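Local coordinates for protein epidermin leader peptide processing serine protease EpiP (Staphylococcus aureus subsp. aureus, PDB 3QFH) that probably cleaves the leader peptide from the precursor of the lantibiotic epidermin, acting as a subtilisin-like serine endopeptidase, at residues Thr79-Cys83 / Lys210-Leu214; Leu151-Phe157 / Trp215-Ala219. One frame throughout, in Å; residues are numbered along the deposited sequence.

Interaction 1 of 2, residues Thr79-Cys83 / Lys210-Leu214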
ATOM      1  N   THR A  79      14.851 -15.253  -6.014  1.00 40.45           N
ATOM      2  CA  THR A  79      13.630 -14.487  -5.808  1.00 42.52           C
ATOM      3  C   THR A  79      12.542 -15.489  -5.433  1.00 48.07           C
ATOM      4  O   THR A  79      12.425 -16.532  -6.074  1.00 48.85           O
ATOM      5  CB  THR A  79      13.197 -13.792  -7.101  1.00 42.62           C
ATOM      6  OG1 THR A  79      14.327 -13.147  -7.709  1.00 36.24           O
ATOM      7  CG2 THR A  79      12.078 -12.791  -6.835  1.00 40.52           C
ATOM      8  N   CYS A  80      11.753 -15.204  -4.402  1.00 53.13           N
ATOM      9  CA  CYS A  80      10.678 -16.142  -4.005  1.00 59.42           C
ATOM     10  C   CYS A  80       9.282 -15.512  -3.960  1.00 62.25           C
ATOM     11  O   CYS A  80       9.143 -14.296  -4.096  1.00 61.44           O
ATOM     12  CB  CYS A  80      11.018 -16.805  -2.674  1.00 60.55           C
ATOM     13  SG  CYS A  80      12.401 -17.986  -2.801  1.00 65.95           S
ATOM     14  N   SER A  81       8.260 -16.361  -3.782  1.00 67.55           N
ATOM     15  CA  SER A  81       6.844 -15.924  -3.724  1.00 70.86           C
ATOM     16  C   SER A  81       6.342 -15.659  -2.292  1.00 72.97           C
ATOM     17  O   SER A  81       5.607 -16.462  -1.693  1.00 74.71           O
ATOM     18  CB  SER A  81       5.936 -16.939  -4.424  1.00 73.23           C
ATOM     19  OG  SER A  81       6.225 -16.994  -5.808  1.00 74.51           O
ATOM     20  N   THR A  82       6.744 -14.499  -1.783  1.00 73.04           N
ATOM     21  CA  THR A  82       6.403 -14.029  -0.440  1.00 74.35           C
ATOM     22  C   THR A  82       5.020 -13.350  -0.336  1.00 76.01           C
ATOM     23  O   THR A  82       4.340 -13.471   0.692  1.00 77.75           O
ATOM     24  CB  THR A  82       7.510 -13.064   0.084  1.00 72.84           C
ATOM     25  OG1 THR A  82       6.964 -12.209   1.100  1.00 74.90           O
ATOM     26  CG2 THR A  82       8.065 -12.190  -1.044  1.00 69.88           C
ATOM     27  N   CYS A  83       4.612 -12.646  -1.395  1.00 75.47           N
ATOM     28  CA  CYS A  83       3.322 -11.944  -1.420  1.00 76.69           C
ATOM     29  C   CYS A  83       2.142 -12.888  -1.201  1.00 78.58           C
ATOM     30  O   CYS A  83       1.405 -12.746  -0.225  1.00 79.36           O
ATOM     31  CB  CYS A  83       3.154 -11.195  -2.744  1.00 75.67           C
ATOM     32  SG  CYS A  83       4.445  -9.956  -3.053  1.00 76.47           S
ATOM     33  N   LYS A 210       0.929 -12.613 -10.174  1.00 44.34           N
ATOM     34  CA  LYS A 210       1.479 -12.100  -8.927  1.00 43.92           C
ATOM     35  C   LYS A 210       2.339 -10.863  -9.166  1.00 41.25           C
ATOM     36  O   LYS A 210       2.611 -10.474 -10.299  1.00 38.34           O
ATOM     37  CB  LYS A 210       2.309 -13.196  -8.230  1.00 45.28           C
ATOM     38  CG  LYS A 210       1.495 -14.426  -7.839  1.00 47.33           C
ATOM     39  CD  LYS A 210       2.356 -15.499  -7.180  1.00 51.54           C
ATOM     40  CE  LYS A 210       1.504 -16.687  -6.752  1.00 54.65           C
ATOM     41  NZ  LYS A 210       2.288 -17.778  -6.082  1.00 58.63           N
ATOM     42  N   THR A 211       2.745 -10.245  -8.072  1.00 40.91           N
ATOM     43  CA  THR A 211       3.626  -9.087  -8.116  1.00 40.01           C
ATOM     44  C   THR A 211       4.983  -9.528  -7.557  1.00 39.66           C
ATOM     45  O   THR A 211       5.108 -10.620  -6.999  1.00 38.80           O
ATOM     46  CB  THR A 211       3.045  -7.924  -7.290  1.00 39.76           C
ATOM     47  OG1 THR A 211       3.829  -6.736  -7.480  1.00 38.68           O
ATOM     48  CG2 THR A 211       3.002  -8.288  -5.798  1.00 40.92           C
ATOM     49  N   GLU A 212       6.001  -8.696  -7.749  1.00 39.21           N
ATOM     50  CA  GLU A 212       7.336  -8.942  -7.206  1.00 38.15           C
ATOM     51  C   GLU A 212       7.580  -7.794  -6.244  1.00 37.33           C
ATOM     52  O   GLU A 212       7.206  -6.653  -6.549  1.00 35.42           O
ATOM     53  CB  GLU A 212       8.405  -8.882  -8.303  1.00 39.08           C
ATOM     54  CG  GLU A 212       8.432 -10.025  -9.329  1.00 40.62           C
ATOM     55  CD  GLU A 212       9.196 -11.269  -8.864  1.00 41.95           C
ATOM     56  OE1 GLU A 212       9.232 -11.555  -7.654  1.00 43.81           O
ATOM     57  OE2 GLU A 212       9.752 -11.978  -9.727  1.00 41.31           O
ATOM     58  N   LEU A 213       8.199  -8.064  -5.092  1.00 36.02           N
ATOM     59  CA  LEU A 213       8.488  -6.988  -4.145  1.00 35.30           C
ATOM     60  C   LEU A 213       9.435  -5.961  -4.767  1.00 33.29           C
ATOM     61  O   LEU A 213       9.396  -4.790  -4.414  1.00 31.64           O
ATOM     62  CB  LEU A 213       9.034  -7.512  -2.806  1.00 36.94           C
ATOM     63  CG  LEU A 213       8.015  -8.226  -1.903  1.00 39.16           C
ATOM     64  CD1 LEU A 213       8.690  -8.729  -0.628  1.00 44.61           C
ATOM     65  CD2 LEU A 213       6.856  -7.328  -1.545  1.00 41.52           C
ATOM     66  N   LEU A 214      10.271  -6.398  -5.703  1.00 32.10           N
ATOM     67  CA  LEU A 214      11.140  -5.481  -6.401  1.00 32.04           C
ATOM     68  C   LEU A 214      10.354  -4.481  -7.254  1.00 30.26           C
ATOM     69  O   LEU A 214      10.800  -3.357  -7.421  1.00 28.54           O
ATOM     70  CB  LEU A 214      12.150  -6.215  -7.266  1.00 32.07           C
ATOM     71  CG  LEU A 214      13.219  -6.997  -6.488  1.00 38.49           C
ATOM     72  CD1 LEU A 214      14.122  -7.750  -7.473  1.00 40.56           C
ATOM     73  CD2 LEU A 214      14.033  -6.093  -5.606  1.00 35.78           C
TER
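The irregular 79-83 chain and residues 210-213, which lead into helix 213-225, run at 110° to each other and come nearest at C83 and T211, whose CA atoms lie 7.3 Å apart. Side chains make the close contacts. T82 directs OG1 away from its backbone N (chi1 157°) to the carbonyl of Y238, and that rotation puts its methyl CG2 3.5 Å from L213 CD1, the two side chains meeting nearly at right angles. C83 drops SG between two residues: it lies 3.5 Å from T211 CG2 and 3.9 Å from L213 CD2. At the other end T79 presents CG2 to the E212 carboxylate. OE1, hydrogen-bonded beyond the two segments, is the oxygen that faces this methyl, only 3.2 Å away, while OE2 takes a salt bridge from R158 and a hydrogen bond from Q55. T79 OG1 bonds S24 OG and Q55 NE2. The outer margin is looser: extended K210 brings NZ to 4.0 Å from S81 OG. Residues 79-83 follow strand 73-78 of the propeptide-like sheet, and meet the start of a subtilase helix much as a propeptide tail lies on the catalytic domain in subtilisins. Methyl, thiol and leucine surfaces thus dominate this seam, and the polar ends of T79, T82, T211 and E212 are tied to residues outside it, T211 OG1 to V205 O.

Interaction 2 of 2, residues Leu151-Phe157 / Trp215-Ala219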
ATOM      1  N   LEU A 151       4.774  -0.379 -13.714  1.00 29.25           N
ATOM      2  CA  LEU A 151       6.081  -0.943 -13.308  1.00 30.15           C
ATOM      3  C   LEU A 151       6.198  -2.440 -13.640  1.00 30.52           C
ATOM      4  O   LEU A 151       7.235  -3.057 -13.378  1.00 31.45           O
ATOM      5  CB  LEU A 151       6.349  -0.696 -11.810  1.00 28.32           C
ATOM      6  CG  LEU A 151       6.804   0.724 -11.435  1.00 32.27           C
ATOM      7  CD1 LEU A 151       8.172   1.042 -12.047  1.00 34.34           C
ATOM      8  CD2 LEU A 151       5.781   1.797 -11.844  1.00 32.90           C
ATOM      9  N   VAL A 152       5.136  -3.025 -14.195  1.00 30.26           N
ATOM     10  CA  VAL A 152       5.156  -4.436 -14.572  1.00 30.75           C
ATOM     11  C   VAL A 152       6.031  -4.554 -15.829  1.00 31.72           C
ATOM     12  O   VAL A 152       5.806  -3.845 -16.820  1.00 32.75           O
ATOM     13  CB  VAL A 152       3.748  -4.978 -14.833  1.00 31.16           C
ATOM     14  CG1 VAL A 152       3.811  -6.445 -15.238  1.00 33.50           C
ATOM     15  CG2 VAL A 152       2.858  -4.780 -13.599  1.00 28.96           C
ATOM     16  N   PRO A 153       7.063  -5.414 -15.783  1.00 32.05           N
ATOM     17  CA  PRO A 153       7.967  -5.493 -16.932  1.00 34.03           C
ATOM     18  C   PRO A 153       7.409  -6.283 -18.109  1.00 34.61           C
ATOM     19  O   PRO A 153       6.387  -6.932 -17.987  1.00 33.73           O
ATOM     20  CB  PRO A 153       9.210  -6.189 -16.355  1.00 33.34           C
ATOM     21  CG  PRO A 153       8.666  -7.065 -15.270  1.00 34.39           C
ATOM     22  CD  PRO A 153       7.497  -6.282 -14.674  1.00 32.41           C
ATOM     23  N   LEU A 154       8.080  -6.177 -19.251  1.00 37.64           N
ATOM     24  CA  LEU A 154       7.728  -6.952 -20.429  1.00 39.22           C
ATOM     25  C   LEU A 154       7.682  -8.418 -20.006  1.00 39.82           C
ATOM     26  O   LEU A 154       8.591  -8.918 -19.320  1.00 41.11           O
ATOM     27  CB  LEU A 154       8.752  -6.721 -21.547  1.00 40.14           C
ATOM     28  CG  LEU A 154       8.648  -7.543 -22.839  1.00 42.84           C
ATOM     29  CD1 LEU A 154       7.334  -7.316 -23.566  1.00 44.37           C
ATOM     30  CD2 LEU A 154       9.826  -7.232 -23.771  1.00 46.34           C
ATOM     31  N   ASN A 155       6.590  -9.079 -20.357  1.00 40.67           N
ATOM     32  CA  ASN A 155       6.360 -10.502 -20.046  1.00 40.74           C
ATOM     33  C   ASN A 155       5.975 -10.792 -18.621  1.00 40.00           C
ATOM     34  O   ASN A 155       5.860 -11.950 -18.244  1.00 41.28           O
ATOM     35  CB  ASN A 155       7.539 -11.375 -20.486  1.00 42.58           C
ATOM     36  CG  ASN A 155       7.681 -11.427 -21.982  1.00 44.35           C
ATOM     37  OD1 ASN A 155       6.685 -11.452 -22.708  1.00 48.76           O
ATOM     38  ND2 ASN A 155       8.918 -11.461 -22.459  1.00 48.37           N
ATOM     39  N   GLY A 156       5.755  -9.738 -17.833  1.00 38.94           N
ATOM     40  CA  GLY A 156       5.287  -9.859 -16.449  1.00 37.86           C
ATOM     41  C   GLY A 156       5.942 -10.819 -15.475  1.00 37.95           C
ATOM     42  O   GLY A 156       7.134 -11.050 -15.523  1.00 38.93           O
ATOM     43  N   PHE A 157       5.143 -11.384 -14.574  1.00 38.39           N
ATOM     44  CA  PHE A 157       5.670 -12.232 -13.508  1.00 39.24           C
ATOM     45  C   PHE A 157       6.481 -13.403 -14.060  1.00 41.56           C
ATOM     46  O   PHE A 157       5.971 -14.230 -14.805  1.00 41.17           O
ATOM     47  CB  PHE A 157       4.542 -12.699 -12.585  1.00 39.39           C
ATOM     48  CG  PHE A 157       5.013 -13.402 -11.328  1.00 41.95           C
ATOM     49  CD1 PHE A 157       5.625 -12.688 -10.299  1.00 42.57           C
ATOM     50  CD2 PHE A 157       4.793 -14.766 -11.149  1.00 46.62           C
ATOM     51  CE1 PHE A 157       6.049 -13.326  -9.131  1.00 42.28           C
ATOM     52  CE2 PHE A 157       5.205 -15.413  -9.973  1.00 45.38           C
ATOM     53  CZ  PHE A 157       5.834 -14.684  -8.965  1.00 44.80           C
ATOM     54  N   TRP A 215       9.207  -4.885  -7.803  1.00 29.16           N
ATOM     55  CA  TRP A 215       8.406  -3.954  -8.619  1.00 28.28           C
ATOM     56  C   TRP A 215       7.792  -2.918  -7.702  1.00 27.28           C
ATOM     57  O   TRP A 215       7.749  -1.717  -8.025  1.00 28.31           O
ATOM     58  CB  TRP A 215       7.281  -4.645  -9.418  1.00 28.35           C
ATOM     59  CG  TRP A 215       7.663  -5.849 -10.253  1.00 28.77           C
ATOM     60  CD1 TRP A 215       8.908  -6.214 -10.656  1.00 29.72           C
ATOM     61  CD2 TRP A 215       6.754  -6.754 -10.896  1.00 27.85           C
ATOM     62  NE1 TRP A 215       8.844  -7.341 -11.439  1.00 32.70           N
ATOM     63  CE2 TRP A 215       7.532  -7.685 -11.619  1.00 31.45           C
ATOM     64  CE3 TRP A 215       5.368  -6.878 -10.912  1.00 27.33           C
ATOM     65  CZ2 TRP A 215       6.968  -8.741 -12.339  1.00 31.26           C
ATOM     66  CZ3 TRP A 215       4.798  -7.929 -11.628  1.00 29.74           C
ATOM     67  CH2 TRP A 215       5.602  -8.844 -12.342  1.00 29.10           C
ATOM     68  N   VAL A 216       7.341  -3.380  -6.540  1.00 25.95           N
ATOM     69  CA  VAL A 216       6.765  -2.498  -5.532  1.00 25.44           C
ATOM     70  C   VAL A 216       7.789  -1.452  -5.090  1.00 25.50           C
ATOM     71  O   VAL A 216       7.457  -0.270  -4.979  1.00 22.01           O
ATOM     72  CB  VAL A 216       6.281  -3.263  -4.301  1.00 25.48           C
ATOM     73  CG1 VAL A 216       5.772  -2.278  -3.220  1.00 25.98           C
ATOM     74  CG2 VAL A 216       5.158  -4.281  -4.686  1.00 23.88           C
ATOM     75  N   SER A 217       9.031  -1.899  -4.863  1.00 25.41           N
ATOM     76  CA  SER A 217      10.105  -1.023  -4.448  1.00 25.25           C
ATOM     77  C   SER A 217      10.381   0.019  -5.508  1.00 25.07           C
ATOM     78  O   SER A 217      10.529   1.187  -5.194  1.00 25.84           O
ATOM     79  CB  SER A 217      11.363  -1.818  -4.125  1.00 27.03           C
ATOM     80  OG  SER A 217      11.108  -2.705  -3.045  1.00 29.73           O
ATOM     81  N   LYS A 218      10.412  -0.389  -6.771  1.00 25.42           N
ATOM     82  CA  LYS A 218      10.656   0.570  -7.841  1.00 24.73           C
ATOM     83  C   LYS A 218       9.484   1.557  -7.949  1.00 24.86           C
ATOM     84  O   LYS A 218       9.684   2.725  -8.244  1.00 26.30           O
ATOM     85  CB  LYS A 218      10.914  -0.139  -9.154  1.00 24.41           C
ATOM     86  CG  LYS A 218      11.449   0.770 -10.236  1.00 25.38           C
ATOM     87  CD  LYS A 218      11.751  -0.007 -11.503  1.00 29.24           C
ATOM     88  CE  LYS A 218      12.385   0.874 -12.559  1.00 31.14           C
ATOM     89  NZ  LYS A 218      12.712   0.074 -13.759  1.00 37.62           N
ATOM     90  N   ALA A 219       8.268   1.079  -7.701  1.00 25.17           N
ATOM     91  CA  ALA A 219       7.085   1.938  -7.730  1.00 25.07           C
ATOM     92  C   ALA A 219       7.151   3.002  -6.627  1.00 24.70           C
ATOM     93  O   ALA A 219       6.755   4.157  -6.842  1.00 24.37           O
ATOM     94  CB  ALA A 219       5.771   1.095  -7.637  1.00 23.03           C
TER
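The indole of W215 meets residues 151-157 over one face and at one edge, and P153 shows most clearly how. Its CD sits over the face of the six-membered ring, 3.7 Å from the centroid and 26° off the normal, a CH-pi contact in which the pyrrolidine crosses the indole at about a right angle. W215 CG lies beside the backbone N and opposite the carbonyl carbon (chi1 -51°), which carries the indole out to the proline. Next to it V152 brings CG1 to 4.0 Å from W215 CZ3. The far rim of the indole runs into backbone: CH2 lies 3.4 Å from F157 N, which stands at the edge in the ring plane and gives its hydrogen bond to E161. A type II turn from P153 to G156, closed by G156 N to P153 O at 2.9 Å, folds the loop so that proline meets a face while the G156-F157 peptide meets the edge. L151 completes the packed part, its CG 4.0 Å from A219 CB. The loose side belongs to K218, whose extended chain runs out along the partly exposed border with CG 3.8 Å from L151 CD1. The contact joins the loop after edge strand 149-150 to the first turns of helix 213-225. Between the segments the chemistry is CH-pi and apolar; the polar links go outward, from F157 N to E161, from L151 O to the hydroxyl of Y46, and from K218 to Y46 by cation-pi and weakly to N47 O. Y46, on propeptide-like strand 43-48, also meets the W215 ring at about 45°, which brings the propeptide-like sheet into the contact.

How the interactions relate
Helix 213-225 connects the two contacts: interaction 1 uses the turn that leads into it and its first residues, interaction 2 the following turn, and their centres are about 10 Å apart. They also touch directly. T211 O lies 3.6 Å from F157 CE1, K210 O is 3.6 Å from W215 CZ3, and E212 CD comes to 3.8 Å from F157 CE1, so the phenyl and indole pack against backbone oxygens and the phenyl also against the E212 carboxylate. Both lie where the propeptide-like sheet meets the helix. The probable triad of S383, H177 and D130 belongs to neither; as in subtilisins, the chain after 79-83 probably ran on toward it, but residues 84-89 are not modelled.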